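Local coordinates for protein pyridine nucleotide-disulphide oxidoreductase dimerisation region (Escherichia coli BL21, PDB 6KYY) that binds FAD as a flavoprotein disulfide reductase and is probably involved in resistance to reactive chlorine species stress, at residues B[58-62]-B[179-183]; B[143-149]-B[229-234]; B[226-230]-B[241-245]. All coordinates share one frame; numbering follows the deposited sequence.

Interaction 1: residues B[58-62]-B[179-183]. With FAD (flavin-adenine dinucleotide), chain N.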
loop_
_atom_site.group_PDB
_atom_site.type_symbol
_atom_site.label_atom_id
_atom_site.label_comp_id
_atom_site.label_asym_id
_atom_site.label_seq_id
_atom_site.Cartn_x
_atom_site.Cartn_y
_atom_site.Cartn_z
ATOM N N THR B 58 13.030 -11.664 5.679
ATOM C CA THR B 58 12.643 -10.855 6.831
ATOM C C THR B 58 11.174 -10.459 6.750
ATOM O O THR B 58 10.410 -10.666 7.699
ATOM C CB THR B 58 13.530 -9.610 6.915
ATOM O OG1 THR B 58 14.900 -9.986 6.736
ATOM C CG2 THR B 58 13.370 -8.916 8.258
ATOM N N LYS B 59 10.759 -9.902 5.613
ATOM C CA LYS B 59 9.393 -9.410 5.472
ATOM C C LYS B 59 8.390 -10.548 5.342
ATOM O O LYS B 59 7.238 -10.403 5.767
ATOM C CB LYS B 59 9.288 -8.473 4.265
ATOM C CG LYS B 59 9.633 -7.007 4.553
ATOM C CD LYS B 59 10.880 -6.867 5.417
ATOM C CE LYS B 59 11.822 -5.806 4.881
ATOM N NZ LYS B 59 13.077 -5.705 5.679
ATOM N N THR B 60 8.803 -11.668 4.741
ATOM C CA THR B 60 7.960 -12.861 4.713
ATOM C C THR B 60 7.556 -13.273 6.121
ATOM O O THR B 60 6.397 -13.629 6.367
ATOM C CB THR B 60 8.696 -14.013 4.017
ATOM O OG1 THR B 60 9.111 -13.604 2.706
ATOM C CG2 THR B 60 7.802 -15.242 3.902
ATOM N N LEU B 61 8.501 -13.218 7.062
ATOM C CA LEU B 61 8.204 -13.601 8.436
ATOM C C LEU B 61 7.357 -12.547 9.140
ATOM O O LEU B 61 6.465 -12.887 9.925
ATOM C CB LEU B 61 9.506 -13.848 9.199
ATOM C CG LEU B 61 10.152 -15.204 8.905
ATOM C CD1 LEU B 61 11.666 -15.108 8.945
ATOM C CD2 LEU B 61 9.652 -16.262 9.877
ATOM N N VAL B 62 7.619 -11.263 8.874
ATOM C CA VAL B 62 6.842 -10.200 9.508
ATOM C C VAL B 62 5.377 -10.295 9.100
ATOM O O VAL B 62 4.474 -10.089 9.920
ATOM C CB VAL B 62 7.436 -8.818 9.172
ATOM C CG1 VAL B 62 6.633 -7.715 9.847
ATOM C CG2 VAL B 62 8.888 -8.741 9.611
ATOM N N GLU B 179 13.287 -3.917 13.605
ATOM C CA GLU B 179 12.529 -4.788 12.711
ATOM C C GLU B 179 12.391 -6.185 13.301
ATOM O O GLU B 179 11.300 -6.767 13.312
ATOM C CB GLU B 179 13.212 -4.846 11.345
ATOM C CG GLU B 179 12.272 -4.937 10.160
ATOM C CD GLU B 179 12.927 -4.476 8.871
ATOM O OE1 GLU B 179 12.883 -3.262 8.578
ATOM O OE2 GLU B 179 13.497 -5.328 8.156
ATOM N N PHE B 180 13.497 -6.740 13.805
ATOM C CA PHE B 180 13.462 -8.053 14.434
ATOM C C PHE B 180 12.762 -8.027 15.785
ATOM O O PHE B 180 12.276 -9.071 16.235
ATOM C CB PHE B 180 14.883 -8.592 14.595
ATOM C CG PHE B 180 15.388 -9.328 13.391
ATOM C CD1 PHE B 180 14.926 -10.600 13.100
ATOM C CD2 PHE B 180 16.319 -8.748 12.547
ATOM C CE1 PHE B 180 15.386 -11.281 11.993
ATOM C CE2 PHE B 180 16.783 -9.425 11.436
ATOM C CZ PHE B 180 16.316 -10.694 11.159
ATOM N N ALA B 181 12.701 -6.867 16.440
ATOM C CA ALA B 181 12.010 -6.773 17.721
ATOM C C ALA B 181 10.523 -7.061 17.561
ATOM O O ALA B 181 9.965 -7.916 18.260
ATOM C CB ALA B 181 12.232 -5.392 18.337
ATOM N N SER B 182 9.862 -6.360 16.636
ATOM C CA SER B 182 8.434 -6.579 16.426
ATOM C C SER B 182 8.161 -7.966 15.861
ATOM O O SER B 182 7.185 -8.616 16.250
ATOM C CB SER B 182 7.865 -5.508 15.493
ATOM O OG SER B 182 8.477 -4.251 15.713
ATOM N N MET B 183 9.012 -8.435 14.945
ATOM C CA MET B 183 8.758 -9.708 14.274
ATOM C C MET B 183 8.694 -10.861 15.268
ATOM O O MET B 183 7.798 -11.709 15.191
ATOM C CB MET B 183 9.832 -9.974 13.222
ATOM C CG MET B 183 9.683 -11.316 12.522
ATOM S SD MET B 183 11.263 -12.038 12.046
ATOM C CE MET B 183 11.812 -10.848 10.831
HETATM P PA FAD N . 24.330 -7.771 -2.340
HETATM O O1A FAD N . 24.784 -7.640 -0.935
HETATM O O2A FAD N . 22.821 -7.947 -2.539
HETATM O O5B FAD N . 25.090 -8.942 -3.057
HETATM C C5B FAD N . 26.337 -9.453 -2.540
HETATM C C4B FAD N . 26.661 -10.743 -3.251
HETATM O O4B FAD N . 28.061 -10.762 -3.617
HETATM C C3B FAD N . 26.403 -12.015 -2.442
HETATM O O3B FAD N . 25.746 -12.991 -3.241
HETATM C C2B FAD N . 27.809 -12.459 -2.029
HETATM O O2B FAD N . 27.895 -13.873 -1.884
HETATM C C1B FAD N . 28.629 -11.992 -3.226
HETATM N N9A FAD N . 30.046 -11.781 -2.943
HETATM C C8A FAD N . 30.588 -11.098 -1.887
HETATM N N7A FAD N . 31.901 -11.070 -1.884
HETATM C C5A FAD N . 32.245 -11.788 -3.019
HETATM C C6A FAD N . 33.489 -12.127 -3.588
HETATM N N6A FAD N . 34.666 -11.771 -3.067
HETATM N N1A FAD N . 33.480 -12.854 -4.728
HETATM C C2A FAD N . 32.306 -13.212 -5.254
HETATM N N3A FAD N . 31.075 -12.953 -4.808
HETATM C C4A FAD N . 31.113 -12.232 -3.682
HETATM N N1 FAD N . 17.154 -2.973 1.742
HETATM C C2 FAD N . 15.991 -2.337 1.411
HETATM O O2 FAD N . 15.926 -1.569 0.445
HETATM N N3 FAD N . 14.853 -2.552 2.167
HETATM C C4 FAD N . 14.756 -3.360 3.282
HETATM O O4 FAD N . 13.681 -3.479 3.867
HETATM C C4X FAD N . 15.998 -4.029 3.629
HETATM N N5 FAD N . 15.993 -4.838 4.647
HETATM C C5X FAD N . 17.177 -5.480 4.973
HETATM C C6 FAD N . 17.192 -6.336 6.073
HETATM C C7 FAD N . 18.354 -7.005 6.442
HETATM C C7M FAD N . 18.334 -7.922 7.636
HETATM C C8 FAD N . 19.530 -6.814 5.698
HETATM C C8M FAD N . 20.804 -7.523 6.071
HETATM C C9 FAD N . 19.519 -5.959 4.600
HETATM C C9A FAD N . 18.355 -5.294 4.233
HETATM N N10 FAD N . 18.307 -4.428 3.124
HETATM C C10 FAD N . 17.145 -3.775 2.793
HETATM C "C1'" FAD N . 19.508 -4.180 2.312
HETATM C "C2'" FAD N . 19.617 -5.097 1.098
HETATM O "O2'" FAD N . 19.758 -6.456 1.514
HETATM C "C3'" FAD N . 20.843 -4.696 0.276
HETATM O "O3'" FAD N . 21.052 -3.295 0.410
HETATM C "C4'" FAD N . 20.746 -5.042 -1.210
HETATM O "O4'" FAD N . 20.795 -6.460 -1.373
HETATM C "C5'" FAD N . 21.827 -4.378 -2.037
HETATM O "O5'" FAD N . 23.012 -5.200 -2.010
HETATM P P FAD N . 24.124 -5.065 -3.117
HETATM O O1P FAD N . 23.469 -4.798 -4.476
HETATM O O2P FAD N . 25.137 -4.064 -2.716
HETATM O O3P FAD N . 24.785 -6.505 -3.179
#
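K59 and E179 meet beside the flavin, their side chains crossing at roughly a right angle. The lysine sets off away from helix 179-183 and turns back through a bend at chi2 (44°) and another at chi3, so that its ammonium comes down on the carboxylate. NZ forms a salt bridge to E179 OE2 at 2.5 Å, approaching from above the carboxylate plane, 41° out of it. The same nitrogen hydrogen-bonds to O4 of the FAD at 2.9 Å and to N5 at 3.2 Å, so three acceptors share one buried charge. E179 reaches it with a chain extended beyond CG, and its other oxygen, OE1, is held by the backbone N of F340. A lysine-glutamate pair next to flavin N5 is a familiar feature of this reductase class, and the positive charge would be expected to draw electron density toward the N5-O4 edge.

Behind the ion pair the contact turns apolar. M183 is bent at chi2 and chi3, which brings its methyl CE against T58, beside the carbonyl oxygen and 3.6 Å from CG2, and to within 3.8 Å of V62 CG2. SD lies 3.8 Å from L61 CB. T58 CG2 also faces E179 OE2, while OG1 hydrogen-bonds back to G54 O.

The two segments run at 31° to each other, with axes 10.2 Å apart at closest. The flavin edge lies beside both helices, 55-65 and 175-186, the latter probably following a glycine-rich turn of Rossmann type; helix 71-94 packs on L61, and P434 of the second subunit touches K59.

Interaction 2: residues B[143-149]-B[229-234]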
loop_
_atom_site.group_PDB
_atom_site.type_symbol
_atom_site.label_atom_id
_atom_site.label_comp_id
_atom_site.label_asym_id
_atom_site.label_seq_id
_atom_site.Cartn_x
_atom_site.Cartn_y
_atom_site.Cartn_z
ATOM N N ILE B 143 33.479 -7.441 21.672
ATOM C CA ILE B 143 33.057 -7.888 22.998
ATOM C C ILE B 143 33.571 -9.307 23.201
ATOM O O ILE B 143 33.318 -10.169 22.352
ATOM C CB ILE B 143 31.527 -7.833 23.162
ATOM C CG1 ILE B 143 30.996 -6.465 22.727
ATOM C CG2 ILE B 143 31.133 -8.124 24.600
ATOM C CD1 ILE B 143 29.509 -6.445 22.448
ATOM N N PRO B 144 34.290 -9.588 24.287
ATOM C CA PRO B 144 34.873 -10.926 24.462
ATOM C C PRO B 144 33.806 -12.007 24.539
ATOM O O PRO B 144 32.745 -11.822 25.140
ATOM C CB PRO B 144 35.649 -10.809 25.780
ATOM C CG PRO B 144 35.847 -9.345 25.995
ATOM C CD PRO B 144 34.677 -8.662 25.363
ATOM N N GLY B 145 34.099 -13.146 23.918
ATOM C CA GLY B 145 33.198 -14.279 23.959
ATOM C C GLY B 145 32.007 -14.193 23.035
ATOM O O GLY B 145 30.995 -14.852 23.289
ATOM N N ILE B 146 32.090 -13.401 21.968
ATOM C CA ILE B 146 30.978 -13.301 21.029
ATOM C C ILE B 146 31.112 -14.302 19.883
ATOM O O ILE B 146 30.103 -14.803 19.378
ATOM C CB ILE B 146 30.857 -11.860 20.500
ATOM C CG1 ILE B 146 29.602 -11.702 19.638
ATOM C CG2 ILE B 146 32.100 -11.456 19.717
ATOM C CD1 ILE B 146 29.112 -10.276 19.534
ATOM N N THR B 147 32.341 -14.622 19.472
ATOM C CA THR B 147 32.552 -15.558 18.375
ATOM C C THR B 147 32.345 -17.005 18.811
ATOM O O THR B 147 31.872 -17.827 18.017
ATOM C CB THR B 147 33.961 -15.373 17.799
ATOM O OG1 THR B 147 34.084 -14.053 17.253
ATOM C CG2 THR B 147 34.250 -16.393 16.704
ATOM N N THR B 148 32.661 -17.325 20.064
ATOM C CA THR B 148 32.660 -18.709 20.526
ATOM C C THR B 148 31.348 -19.133 21.174
ATOM O O THR B 148 31.028 -20.327 21.171
ATOM C CB THR B 148 33.800 -18.929 21.522
ATOM O OG1 THR B 148 33.341 -18.635 22.848
ATOM C CG2 THR B 148 34.981 -18.025 21.190
ATOM N N THR B 149 30.587 -18.196 21.724
ATOM C CA THR B 149 29.393 -18.549 22.488
ATOM C C THR B 149 28.291 -19.042 21.551
ATOM O O THR B 149 27.960 -18.356 20.578
ATOM C CB THR B 149 28.922 -17.343 23.299
ATOM O OG1 THR B 149 30.028 -16.807 24.040
ATOM C CG2 THR B 149 27.832 -17.736 24.270
ATOM N N VAL B 229 27.985 -3.355 26.671
ATOM C CA VAL B 229 28.100 -4.778 26.971
ATOM C C VAL B 229 29.570 -5.170 26.930
ATOM O O VAL B 229 30.292 -4.827 25.986
ATOM C CB VAL B 229 27.267 -5.609 25.983
ATOM C CG1 VAL B 229 27.660 -7.076 26.050
ATOM C CG2 VAL B 229 25.783 -5.435 26.270
ATOM N N GLU B 230 30.021 -5.895 27.955
ATOM C CA GLU B 230 31.439 -6.168 28.132
ATOM C C GLU B 230 31.817 -7.642 28.076
ATOM O O GLU B 230 33.010 -7.942 27.959
ATOM C CB GLU B 230 31.927 -5.573 29.462
ATOM C CG GLU B 230 31.678 -4.076 29.578
ATOM C CD GLU B 230 31.836 -3.557 30.992
ATOM O OE1 GLU B 230 31.491 -4.292 31.940
ATOM O OE2 GLU B 230 32.303 -2.409 31.153
ATOM N N ARG B 231 30.859 -8.566 28.152
ATOM C CA ARG B 231 31.177 -9.981 28.005
ATOM C C ARG B 231 29.906 -10.764 27.709
ATOM O O ARG B 231 28.823 -10.428 28.197
ATOM C CB ARG B 231 31.862 -10.548 29.253
ATOM C CG ARG B 231 32.523 -11.904 29.030
ATOM C CD ARG B 231 33.171 -12.450 30.295
ATOM N NE ARG B 231 32.442 -12.082 31.506
ATOM C CZ ARG B 231 32.819 -11.118 32.341
ATOM N NH1 ARG B 231 33.917 -10.417 32.091
ATOM N NH2 ARG B 231 32.095 -10.848 33.418
ATOM N N ILE B 232 30.060 -11.816 26.909
ATOM C CA ILE B 232 28.970 -12.697 26.508
ATOM C C ILE B 232 29.356 -14.122 26.881
ATOM O O ILE B 232 30.435 -14.595 26.507
ATOM C CB ILE B 232 28.681 -12.580 25.000
ATOM C CG1 ILE B 232 28.536 -11.108 24.603
ATOM C CG2 ILE B 232 27.439 -13.376 24.630
ATOM C CD1 ILE B 232 28.031 -10.893 23.197
ATOM N N SER B 233 28.476 -14.804 27.613
ATOM C CA SER B 233 28.777 -16.123 28.153
ATOM C C SER B 233 27.636 -17.091 27.876
ATOM O O SER B 233 26.471 -16.694 27.779
ATOM C CB SER B 233 29.029 -16.060 29.669
ATOM O OG SER B 233 29.701 -14.866 30.030
ATOM N N HIS B 234 27.987 -18.372 27.745
ATOM C CA HIS B 234 27.022 -19.468 27.763
ATOM C C HIS B 234 27.288 -20.275 29.030
ATOM O O HIS B 234 28.321 -20.943 29.151
ATOM C CB HIS B 234 27.102 -20.322 26.492
ATOM C CG HIS B 234 28.257 -21.276 26.450
ATOM N ND1 HIS B 234 29.570 -20.861 26.511
ATOM C CD2 HIS B 234 28.295 -22.626 26.349
ATOM C CE1 HIS B 234 30.366 -21.915 26.451
ATOM N NE2 HIS B 234 29.617 -22.998 26.352
#
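A type II beta turn, I143 to I146, lies along the edge strand 231-234 of the small antiparallel sheet, with I232 facing it. The tie is a backbone one: I232 N donates to P144 O at 3.2 Å and 156°, the carbonyl pointing almost straight at the donor. G145, with a positive phi of 78°, occupies the third position of the turn, and its carbonyl oxygen comes beside I232 CB.

Apolar branches fill in around this bond. I143 CG2 stands anti to its own nitrogen, which lays it over the E230-R231 peptide and brings it 3.9 Å from V229 CG1 and 4.0 Å from I232 CG1. V229 and I143 cross at about a right angle. I232 CD1, beyond CG1, meets I146 CD1 at 3.9 Å, the two side chains crossing obliquely, and L253 of strand 252-255 also touches I232. P144 lies at the rim, its CD against E230 O. Farther on, T149 and H234 slide past each other in opposite directions, T149 CG2 lying 3.5 Å from H234 CB.

On its other side the strand pairs with strand 239-242, where E230 and R231 both face H242 in a classic beta bulge. With one backbone bond and otherwise mostly van der Waals contacts, the loop is attached mainly by the fit of I143 and T149 against the strand and the burial of I232, while P144, R231 and H234 remain toward solvent.

Interaction 3: residues B[226-230]-B[241-245]. With CU (copper (II) ion), chain U; CU (copper (II) ion), chain T; CU (copper (II) ion), chain S.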
loop_
_atom_site.group_PDB
_atom_site.type_symbol
_atom_site.label_atom_id
_atom_site.label_comp_id
_atom_site.label_asym_id
_atom_site.label_seq_id
_atom_site.Cartn_x
_atom_site.Cartn_y
_atom_site.Cartn_z
ATOM N N ASN B 226 22.044 3.358 27.065
ATOM C CA ASN B 226 23.280 3.512 27.838
ATOM C C ASN B 226 23.906 2.155 28.158
ATOM O O ASN B 226 24.283 1.871 29.298
ATOM C CB ASN B 226 23.033 4.312 29.120
ATOM C CG ASN B 226 22.271 5.595 28.868
ATOM O OD1 ASN B 226 22.460 6.245 27.844
ATOM N ND2 ASN B 226 21.404 5.966 29.804
ATOM N N ALA B 227 24.022 1.313 27.135
ATOM C CA ALA B 227 24.446 -0.074 27.300
ATOM C C ALA B 227 25.829 -0.266 26.691
ATOM O O ALA B 227 25.994 -0.179 25.469
ATOM C CB ALA B 227 23.434 -1.026 26.665
ATOM N N HIS B 228 26.816 -0.531 27.541
ATOM C CA HIS B 228 28.140 -0.975 27.114
ATOM C C HIS B 228 28.290 -2.423 27.568
ATOM O O HIS B 228 28.662 -2.689 28.715
ATOM C CB HIS B 228 29.244 -0.089 27.686
ATOM C CG HIS B 228 30.614 -0.445 27.195
ATOM N ND1 HIS B 228 30.886 -0.697 25.867
ATOM C CD2 HIS B 228 31.787 -0.595 27.854
ATOM C CE1 HIS B 228 32.168 -0.986 25.729
ATOM N NE2 HIS B 228 32.738 -0.931 26.920
ATOM N N VAL B 229 27.985 -3.355 26.671
ATOM C CA VAL B 229 28.100 -4.778 26.971
ATOM C C VAL B 229 29.570 -5.170 26.930
ATOM O O VAL B 229 30.292 -4.827 25.986
ATOM C CB VAL B 229 27.267 -5.609 25.983
ATOM C CG1 VAL B 229 27.660 -7.076 26.050
ATOM C CG2 VAL B 229 25.783 -5.435 26.270
ATOM N N GLU B 230 30.021 -5.895 27.955
ATOM C CA GLU B 230 31.439 -6.168 28.132
ATOM C C GLU B 230 31.817 -7.642 28.076
ATOM O O GLU B 230 33.010 -7.942 27.959
ATOM C CB GLU B 230 31.927 -5.573 29.462
ATOM C CG GLU B 230 31.678 -4.076 29.578
ATOM C CD GLU B 230 31.836 -3.557 30.992
ATOM O OE1 GLU B 230 31.491 -4.292 31.940
ATOM O OE2 GLU B 230 32.303 -2.409 31.153
ATOM N N VAL B 241 24.592 -11.966 28.948
ATOM C CA VAL B 241 25.326 -10.770 28.554
ATOM C C VAL B 241 25.574 -9.944 29.811
ATOM O O VAL B 241 24.639 -9.614 30.553
ATOM C CB VAL B 241 24.593 -9.978 27.453
ATOM C CG1 VAL B 241 24.187 -10.918 26.326
ATOM C CG2 VAL B 241 23.367 -9.237 27.975
ATOM N N HIS B 242 26.844 -9.665 30.085
ATOM C CA HIS B 242 27.243 -8.931 31.274
ATOM C C HIS B 242 27.468 -7.470 30.925
ATOM O O HIS B 242 28.059 -7.152 29.889
ATOM C CB HIS B 242 28.514 -9.515 31.890
ATOM C CG HIS B 242 28.447 -10.990 32.122
ATOM N ND1 HIS B 242 28.272 -11.539 33.374
ATOM C CD2 HIS B 242 28.530 -12.030 31.261
ATOM C CE1 HIS B 242 28.251 -12.856 33.273
ATOM N NE2 HIS B 242 28.406 -13.180 32.002
ATOM N N SER B 243 27.004 -6.582 31.802
ATOM C CA SER B 243 26.994 -5.162 31.481
ATOM C C SER B 243 27.683 -4.321 32.545
ATOM O O SER B 243 28.511 -4.821 33.313
ATOM C CB SER B 243 25.557 -4.679 31.278
ATOM O OG SER B 243 25.126 -4.907 29.946
ATOM N N GLU B 244 27.345 -3.028 32.566
ATOM C CA GLU B 244 27.959 -2.073 33.485
ATOM C C GLU B 244 27.911 -2.578 34.922
ATOM O O GLU B 244 28.947 -2.793 35.559
ATOM C CB GLU B 244 27.241 -0.720 33.382
ATOM C CG GLU B 244 26.735 -0.318 31.974
ATOM C CD GLU B 244 25.517 -1.118 31.508
ATOM O OE1 GLU B 244 25.622 -1.734 30.430
ATOM O OE2 GLU B 244 24.487 -1.170 32.220
ATOM N N HIS B 245 26.703 -2.755 35.453
ATOM C CA HIS B 245 26.501 -3.248 36.805
ATOM C C HIS B 245 25.459 -4.353 36.880
ATOM O O HIS B 245 25.366 -5.019 37.918
ATOM C CB HIS B 245 26.076 -2.105 37.743
ATOM C CG HIS B 245 27.210 -1.259 38.239
ATOM N ND1 HIS B 245 28.463 -1.765 38.510
ATOM C CD2 HIS B 245 27.273 0.064 38.517
ATOM C CE1 HIS B 245 29.250 -0.790 38.930
ATOM N NE2 HIS B 245 28.551 0.331 38.944
HETATM CU CU CU U . 28.193 -9.943 34.928
HETATM CU CU CU T . 29.683 0.275 40.855
HETATM CU CU CU S . 34.355 -1.621 25.773
#
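E244 bends at chi2 (73°), which turns its carboxylate toward the backbone of N226-H228. OE1 ends 3.3 Å from the backbone N of H228, a weak hydrogen bond bent to 138°. E230, by contrast, stays extended beyond CG and runs alongside the other segment, bringing OE1 within 3.3 Å of S243 O; both are acceptors, so this is a neighbourly approach and not a bond. The firm link is in the backbone: E230 N donates to H242 O at 3.0 Å in an almost linear bond of 175°. V229 packs beside it, with CG2 3.8 Å from S243 OG and CG1 loosely on V241 CB.

The segments thus meet where the loop after strand 221-224 comes up to strand 239-242, and V241 and H242 continue the pairing on to strands 247-250 and 231-234.

Three histidines here each bind a separate copper ion. H242 uses ND1, 2.2 Å from its metal, while its NE2 makes a weak hydrogen bond to S233 OG. H228 and H245 are modelled as binding the other two through NE2, but in both rings CE1 lies almost as near the copper, so the geometry of these two bonds is doubtful. These ions lie away from the flavin and the redox cysteines.

A strong backbone bond therefore sets the join, and the two acidic side chains add rather little to it: E244 contributes one weak bond, and E230 places a carboxylate beside a carbonyl. Their like charges, not in contact, would if anything repel mildly. Each copper, for its part, takes a single histidine nitrogen from these segments.

Interaction 1 is the core contact, fully buried and about 15 Å by nearest atoms from either of the others, and it joins two helices through a buried ion pair at the cofactor. Interactions 2 and 3 lie at the periphery, only partly buried, and each rests on one firm backbone bond, to the edge strand in interaction 2 and at the bulge in interaction 3. They share V229 and E230, so one short run of chain is used from two sides: the turn at 143-146 covers it apolarly, whereas 241-245 meets it with polar groups and copper-binding histidines. R231 O and H242 N, 2.8 Å apart, connect these two directly. Charge is paired in the interior; at the surface backbone bonds, apolar packing and single metal ligands take over.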